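PDB 2I7H: nitroreductase-like family protein from Bacillus cereus, which belongs to the nitroreductase family of flavoproteins, holds flavin mononucleotide, and forms a two-chain assembly whose beta-sheet continues from one subunit into the other. Local coordinates for residues Lys26-Asp31 / Ile165-Lys170; Leu56-Gly61 / Thr92-Val97. All coordinates share one frame; numbering follows the deposited sequence.

In the fold
Both contacts belong to the alpha/beta nitroreductase fold, contact 2 buried and contact 1 at the surface, their centres about 11 Å apart. They meet on one antiparallel sheet: contact 2 pairs strand 53-58, outermost within its own chain, with 94-101, and contact 1 sets the approach to helix 30-40 against the end of strand 157-167, the neighbour of 94-101 in the sheet. Along the chain, 26-31 and 165-170 bracket contact 2. Ile-165 N lies 3.0 Å from Ala-94 O, a probable hydrogen bond, and Val-28 packs on Pro-93. Helix 30-40 joins them too: its Leu-33 packs on Val-28 and Ile-165, and on Leu-56 and Ala-94. At 53-58 the sheet runs on into the second subunit.

Contact 1: Lys26-Asp31 / Ile165-Lys170; sequences KAVEKD and IGYFDK
Lys-26 and Tyr-167 make a cation-pi contact at the surface of the nitroreductase fold, where the loop leading into helix 30-40 passes the end of strand 157-167. With CG anti to the backbone N (chi1 -171°) and the chain extended beyond it, the lysine runs across the ring: CD lies 3.5 Å from Tyr-167 CD1, CE makes a CH-pi contact, and NZ ends 3.8 Å from the centroid of the Tyr-167 ring, 8° off the normal.

Val-28 meets the same residue obliquely, its CG2 3.8 Å from Tyr-167 CD1 and equally near Gly-166 CA. Its side chain also touches Pro-93, Leu-33 and Leu-132, so it joins loop, helix and sheet. At the ring's edge, near its plane, Ala-27 O approaches Tyr-167 CE1 to 3.3 Å.

No direct hydrogen bond links the two segments; water does this work twice. One water donates to Lys-26 O and accepts from Tyr-167 N, joining the backbones. A second lies in the ring plane, bonded to Tyr-167 OH at 2.8 Å, and accepts from the N-cap residue through Glu-29 N, also at 2.8 Å.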
loop_
_atom_site.group_PDB
_atom_site.type_symbol
_atom_site.label_atom_id
_atom_site.label_comp_id
_atom_site.label_asym_id
_atom_site.label_seq_id
_atom_site.Cartn_x
_atom_site.Cartn_y
_atom_site.Cartn_z
ATOM N N LYS A 26 24.040 -15.265 0.307
ATOM C CA LYS A 26 23.255 -16.297 0.987
ATOM C C LYS A 26 22.026 -16.672 0.145
ATOM O O LYS A 26 21.477 -15.841 -0.587
ATOM C CB LYS A 26 22.825 -15.807 2.373
ATOM C CG LYS A 26 22.197 -16.870 3.229
ATOM C CD LYS A 26 21.632 -16.286 4.487
ATOM C CE LYS A 26 20.773 -17.299 5.200
ATOM N NZ LYS A 26 20.077 -16.620 6.322
ATOM N N ALA A 27 21.605 -17.925 0.244
ATOM C CA ALA A 27 20.619 -18.463 -0.675
ATOM C C ALA A 27 19.220 -18.150 -0.190
ATOM O O ALA A 27 18.901 -18.371 0.975
ATOM C CB ALA A 27 20.818 -19.968 -0.831
ATOM N N VAL A 28 18.387 -17.625 -1.079
ATOM C CA VAL A 28 16.987 -17.367 -0.748
ATOM C C VAL A 28 16.157 -18.538 -1.260
ATOM O O VAL A 28 16.180 -18.850 -2.450
ATOM C CB VAL A 28 16.482 -16.017 -1.330
ATOM C CG1 VAL A 28 15.005 -15.794 -0.999
ATOM C CG2 VAL A 28 17.308 -14.865 -0.787
ATOM N N GLU A 29 15.415 -19.179 -0.367
ATOM C CA GLU A 29 14.607 -20.323 -0.768
ATOM C C GLU A 29 13.302 -19.869 -1.438
ATOM O O GLU A 29 12.603 -18.986 -0.943
ATOM C CB GLU A 29 14.341 -21.246 0.423
ATOM C CG GLU A 29 14.707 -22.705 0.168
ATOM C CD GLU A 29 16.207 -22.931 0.059
ATOM O OE1 GLU A 29 16.913 -22.700 1.067
ATOM O OE2 GLU A 29 16.676 -23.340 -1.028
ATOM N N LYS A 30 13.002 -20.494 -2.572
ATOM C CA LYS A 30 11.822 -20.204 -3.388
ATOM C C LYS A 30 10.527 -20.418 -2.584
ATOM O O LYS A 30 9.566 -19.649 -2.710
ATOM C CB LYS A 30 11.858 -21.118 -4.613
ATOM C CG LYS A 30 10.646 -21.076 -5.500
ATOM C CD LYS A 30 10.213 -22.488 -5.891
ATOM C CE LYS A 30 11.093 -23.116 -6.979
ATOM N NZ LYS A 30 10.511 -24.414 -7.440
ATOM N N ASP A 31 10.528 -21.460 -1.752
ATOM C CA ASP A 31 9.370 -21.868 -0.964
ATOM C C ASP A 31 9.071 -20.849 0.124
ATOM O O ASP A 31 7.928 -20.683 0.532
ATOM C CB ASP A 31 9.621 -23.240 -0.336
ATOM C CG ASP A 31 9.340 -24.390 -1.300
ATOM O OD1 ASP A 31 9.004 -24.131 -2.483
ATOM O OD2 ASP A 31 9.436 -25.565 -0.865
ATOM N N ILE A 165 15.321 -8.671 -3.875
ATOM C CA ILE A 165 15.184 -9.352 -2.594
ATOM C C ILE A 165 16.407 -10.198 -2.287
ATOM O O ILE A 165 16.945 -10.855 -3.165
ATOM C CB ILE A 165 13.956 -10.302 -2.600
ATOM C CG1 ILE A 165 12.702 -9.568 -3.061
ATOM C CG2 ILE A 165 13.747 -10.960 -1.226
ATOM C CD1 ILE A 165 11.671 -10.467 -3.750
ATOM N N GLY A 166 16.822 -10.194 -1.026
ATOM C CA GLY A 166 17.814 -11.152 -0.543
ATOM C C GLY A 166 18.226 -10.845 0.877
ATOM O O GLY A 166 17.815 -9.827 1.450
ATOM N N TYR A 167 19.019 -11.737 1.454
ATOM C CA TYR A 167 19.577 -11.527 2.788
ATOM C C TYR A 167 20.642 -10.447 2.707
ATOM O O TYR A 167 21.215 -10.205 1.650
ATOM C CB TYR A 167 20.134 -12.846 3.371
ATOM C CG TYR A 167 19.054 -13.864 3.594
ATOM C CD1 TYR A 167 18.880 -14.936 2.709
ATOM C CD2 TYR A 167 18.166 -13.734 4.664
ATOM C CE1 TYR A 167 17.845 -15.868 2.905
ATOM C CE2 TYR A 167 17.138 -14.646 4.872
ATOM C CZ TYR A 167 16.976 -15.700 3.989
ATOM O OH TYR A 167 15.960 -16.594 4.209
ATOM N N PHE A 168 20.886 -9.780 3.819
ATOM C CA PHE A 168 21.785 -8.634 3.814
ATOM C C PHE A 168 22.643 -8.596 5.058
ATOM O O PHE A 168 22.301 -9.172 6.091
ATOM C CB PHE A 168 20.999 -7.317 3.669
ATOM C CG PHE A 168 20.040 -7.063 4.782
ATOM C CD1 PHE A 168 20.385 -6.229 5.835
ATOM C CD2 PHE A 168 18.799 -7.670 4.791
ATOM C CE1 PHE A 168 19.484 -6.014 6.886
ATOM C CE2 PHE A 168 17.896 -7.451 5.830
ATOM C CZ PHE A 168 18.226 -6.631 6.862
ATOM N N ASP A 169 23.757 -7.890 4.941
ATOM C CA ASP A 169 24.716 -7.753 6.018
ATOM C C ASP A 169 24.211 -6.754 7.061
ATOM O O ASP A 169 23.805 -7.145 8.149
ATOM C CB ASP A 169 26.070 -7.321 5.443
ATOM C CG ASP A 169 27.216 -7.786 6.270
ATOM O OD1 ASP A 169 27.169 -7.651 7.519
ATOM O OD2 ASP A 169 28.184 -8.300 5.666
ATOM N N LYS A 170 24.203 -5.477 6.698
ATOM C CA LYS A 170 23.877 -4.403 7.630
ATOM C C LYS A 170 22.661 -3.630 7.138
ATOM O O LYS A 170 22.549 -3.340 5.944
ATOM C CB LYS A 170 25.084 -3.463 7.811
ATOM C CG LYS A 170 25.548 -2.713 6.550
ATOM C CD LYS A 170 26.482 -3.548 5.690
ATOM C CE LYS A 170 26.651 -2.947 4.302
ATOM N NZ LYS A 170 27.779 -3.594 3.575
HETATM O O HOH W 1 21.126 -13.329 0.060
HETATM O O HOH W 2 15.838 -18.617 2.333
#

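Contact 2: Leu56-Gly61 / Thr92-Val97; sequences LYIGEG and TPAQIV
Leu-56 and Ile-96 are a non-hydrogen-bonded pair of the antiparallel strands 53-58 and 94-101, and Tyr-57 and Gln-95 form the hydrogen-bonded pair beside it. The short axes of 56-58 and 94-97 approach to 4.8 Å at 164°.

Leucine, isoleucine and alanine side chains share one face. Leu-56 has CG anti to the backbone N (chi1 167°), and its branch CD1 reaches over the neighbouring strand, 3.5 Å from Ile-96 CG1 and 3.9 Å from Ala-94 CB. Leu-56 and Ile-96 meet at a slant. Ile-58 adds its CG2 methyl, 3.6 Å from Ala-94 CB, while the rest of its chain leads away. Leu-33 of helix 30-40 packs on Leu-56 and Ala-94 from this side.

Tyr-57 and Gln-95 project from the other face, toward helix 62-71, where both touch Leu-65. The tyrosine's CG is anti to its own carbonyl carbon, and the ring leans along strand 94-97 until CE1 lies 3.8 Å from Val-97 CG2, an oblique approach. Gln-95 turns its amide so that NE2 bonds to Phe-89 O; OE1 is buried with no partner in the model.

Between the strands, Tyr-57 N donates to Gln-95 O at 2.8 Å and Gln-95 N to Tyr-57 O at 3.0 Å, both nearly straight. Farther along, a water accepts from Gly-59 N and donates to Pro-93 O.

Leu-56 and Tyr-57 also pair in parallel with a strand of the second subunit. The chemistry thus implies a pairing held by two main-chain bonds, with a purely apolar Leu-56 face and a Tyr-57 face that combines the Tyr-57/Val-97 contact with an amide fixed through NE2, placed so that the sheet carries on across the dimer interface.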
loop_
_atom_site.group_PDB
_atom_site.type_symbol
_atom_site.label_atom_id
_atom_site.label_comp_id
_atom_site.label_asym_id
_atom_site.label_seq_id
_atom_site.Cartn_x
_atom_site.Cartn_y
_atom_site.Cartn_z
ATOM N N LEU A 56 8.442 -14.316 -10.766
ATOM C CA LEU A 56 9.598 -14.450 -9.892
ATOM C C LEU A 56 10.769 -14.951 -10.714
ATOM O O LEU A 56 10.685 -16.006 -11.319
ATOM C CB LEU A 56 9.307 -15.425 -8.731
ATOM C CG LEU A 56 10.493 -15.921 -7.877
ATOM C CD1 LEU A 56 11.085 -14.866 -6.953
ATOM C CD2 LEU A 56 10.108 -17.163 -7.060
ATOM N N TYR A 57 11.844 -14.170 -10.748
ATOM C CA TYR A 57 13.074 -14.555 -11.430
ATOM C C TYR A 57 14.101 -14.918 -10.385
ATOM O O TYR A 57 14.382 -14.125 -9.477
ATOM C CB TYR A 57 13.598 -13.430 -12.343
ATOM C CG TYR A 57 12.627 -13.051 -13.455
ATOM C CD1 TYR A 57 11.517 -12.239 -13.193
ATOM C CD2 TYR A 57 12.827 -13.478 -14.760
ATOM C CE1 TYR A 57 10.630 -11.881 -14.189
ATOM C CE2 TYR A 57 11.949 -13.138 -15.765
ATOM C CZ TYR A 57 10.838 -12.342 -15.464
ATOM O OH TYR A 57 9.943 -11.999 -16.436
ATOM N N ILE A 58 14.639 -16.130 -10.497
ATOM C CA ILE A 58 15.630 -16.650 -9.554
ATOM C C ILE A 58 16.666 -17.492 -10.280
ATOM O O ILE A 58 16.361 -18.142 -11.281
ATOM C CB ILE A 58 14.991 -17.505 -8.414
ATOM C CG1 ILE A 58 14.038 -18.568 -8.977
ATOM C CG2 ILE A 58 14.268 -16.617 -7.423
ATOM C CD1 ILE A 58 13.690 -19.671 -7.996
ATOM N N GLY A 59 17.893 -17.478 -9.770
ATOM C CA GLY A 59 18.974 -18.305 -10.315
ATOM C C GLY A 59 19.262 -17.923 -11.749
ATOM O O GLY A 59 19.383 -16.742 -12.059
ATOM N N GLU A 60 19.338 -18.919 -12.628
ATOM C CA GLU A 60 19.638 -18.663 -14.039
ATOM C C GLU A 60 18.592 -17.812 -14.764
ATOM O O GLU A 60 18.930 -17.073 -15.699
ATOM C CB GLU A 60 19.938 -19.964 -14.778
ATOM C CG GLU A 60 21.440 -20.191 -15.084
ATOM C CD GLU A 60 21.854 -19.658 -16.473
ATOM O OE1 GLU A 60 22.554 -20.380 -17.222
ATOM O OE2 GLU A 60 21.459 -18.517 -16.830
ATOM N N GLY A 61 17.341 -17.880 -14.302
ATOM C CA GLY A 61 16.236 -17.093 -14.851
ATOM C C GLY A 61 16.434 -15.586 -14.800
ATOM O O GLY A 61 15.916 -14.854 -15.639
ATOM N N THR A 92 21.764 -10.221 -6.988
ATOM C CA THR A 92 20.527 -10.067 -6.241
ATOM C C THR A 92 19.818 -11.402 -6.366
ATOM O O THR A 92 19.518 -11.826 -7.481
ATOM C CB THR A 92 19.662 -8.937 -6.825
ATOM O OG1 THR A 92 20.387 -7.707 -6.743
ATOM C CG2 THR A 92 18.328 -8.790 -6.079
ATOM N N PRO A 93 19.621 -12.105 -5.239
ATOM C CA PRO A 93 19.035 -13.459 -5.270
ATOM C C PRO A 93 17.698 -13.641 -6.020
ATOM O O PRO A 93 17.488 -14.684 -6.637
ATOM C CB PRO A 93 18.880 -13.815 -3.770
ATOM C CG PRO A 93 19.917 -13.053 -3.108
ATOM C CD PRO A 93 20.018 -11.731 -3.871
ATOM N N ALA A 94 16.797 -12.674 -5.934
ATOM C CA ALA A 94 15.489 -12.811 -6.558
ATOM C C ALA A 94 15.006 -11.446 -6.976
ATOM O O ALA A 94 15.324 -10.439 -6.329
ATOM C CB ALA A 94 14.478 -13.487 -5.590
ATOM N N GLN A 95 14.292 -11.414 -8.097
ATOM C CA GLN A 95 13.452 -10.277 -8.492
ATOM C C GLN A 95 12.018 -10.756 -8.612
ATOM O O GLN A 95 11.762 -11.851 -9.129
ATOM C CB GLN A 95 13.878 -9.682 -9.834
ATOM C CG GLN A 95 15.105 -8.811 -9.778
ATOM C CD GLN A 95 16.388 -9.575 -10.041
ATOM O OE1 GLN A 95 16.396 -10.601 -10.742
ATOM N NE2 GLN A 95 17.502 -9.058 -9.496
ATOM N N ILE A 96 11.094 -9.932 -8.131
ATOM C CA ILE A 96 9.668 -10.160 -8.299
ATOM C C ILE A 96 8.998 -8.984 -9.028
ATOM O O ILE A 96 8.898 -7.883 -8.491
ATOM C CB ILE A 96 8.958 -10.491 -6.964
ATOM C CG1 ILE A 96 9.592 -11.750 -6.358
ATOM C CG2 ILE A 96 7.476 -10.783 -7.222
ATOM C CD1 ILE A 96 8.998 -12.187 -5.067
ATOM N N VAL A 97 8.589 -9.223 -10.270
ATOM C CA VAL A 97 7.835 -8.233 -11.022
ATOM C C VAL A 97 6.369 -8.368 -10.577
ATOM O O VAL A 97 5.784 -9.444 -10.659
ATOM C CB VAL A 97 8.002 -8.410 -12.565
ATOM C CG1 VAL A 97 7.308 -7.308 -13.285
ATOM C CG2 VAL A 97 9.478 -8.467 -12.998
HETATM O O HOH W 3 18.907 -16.650 -7.531
#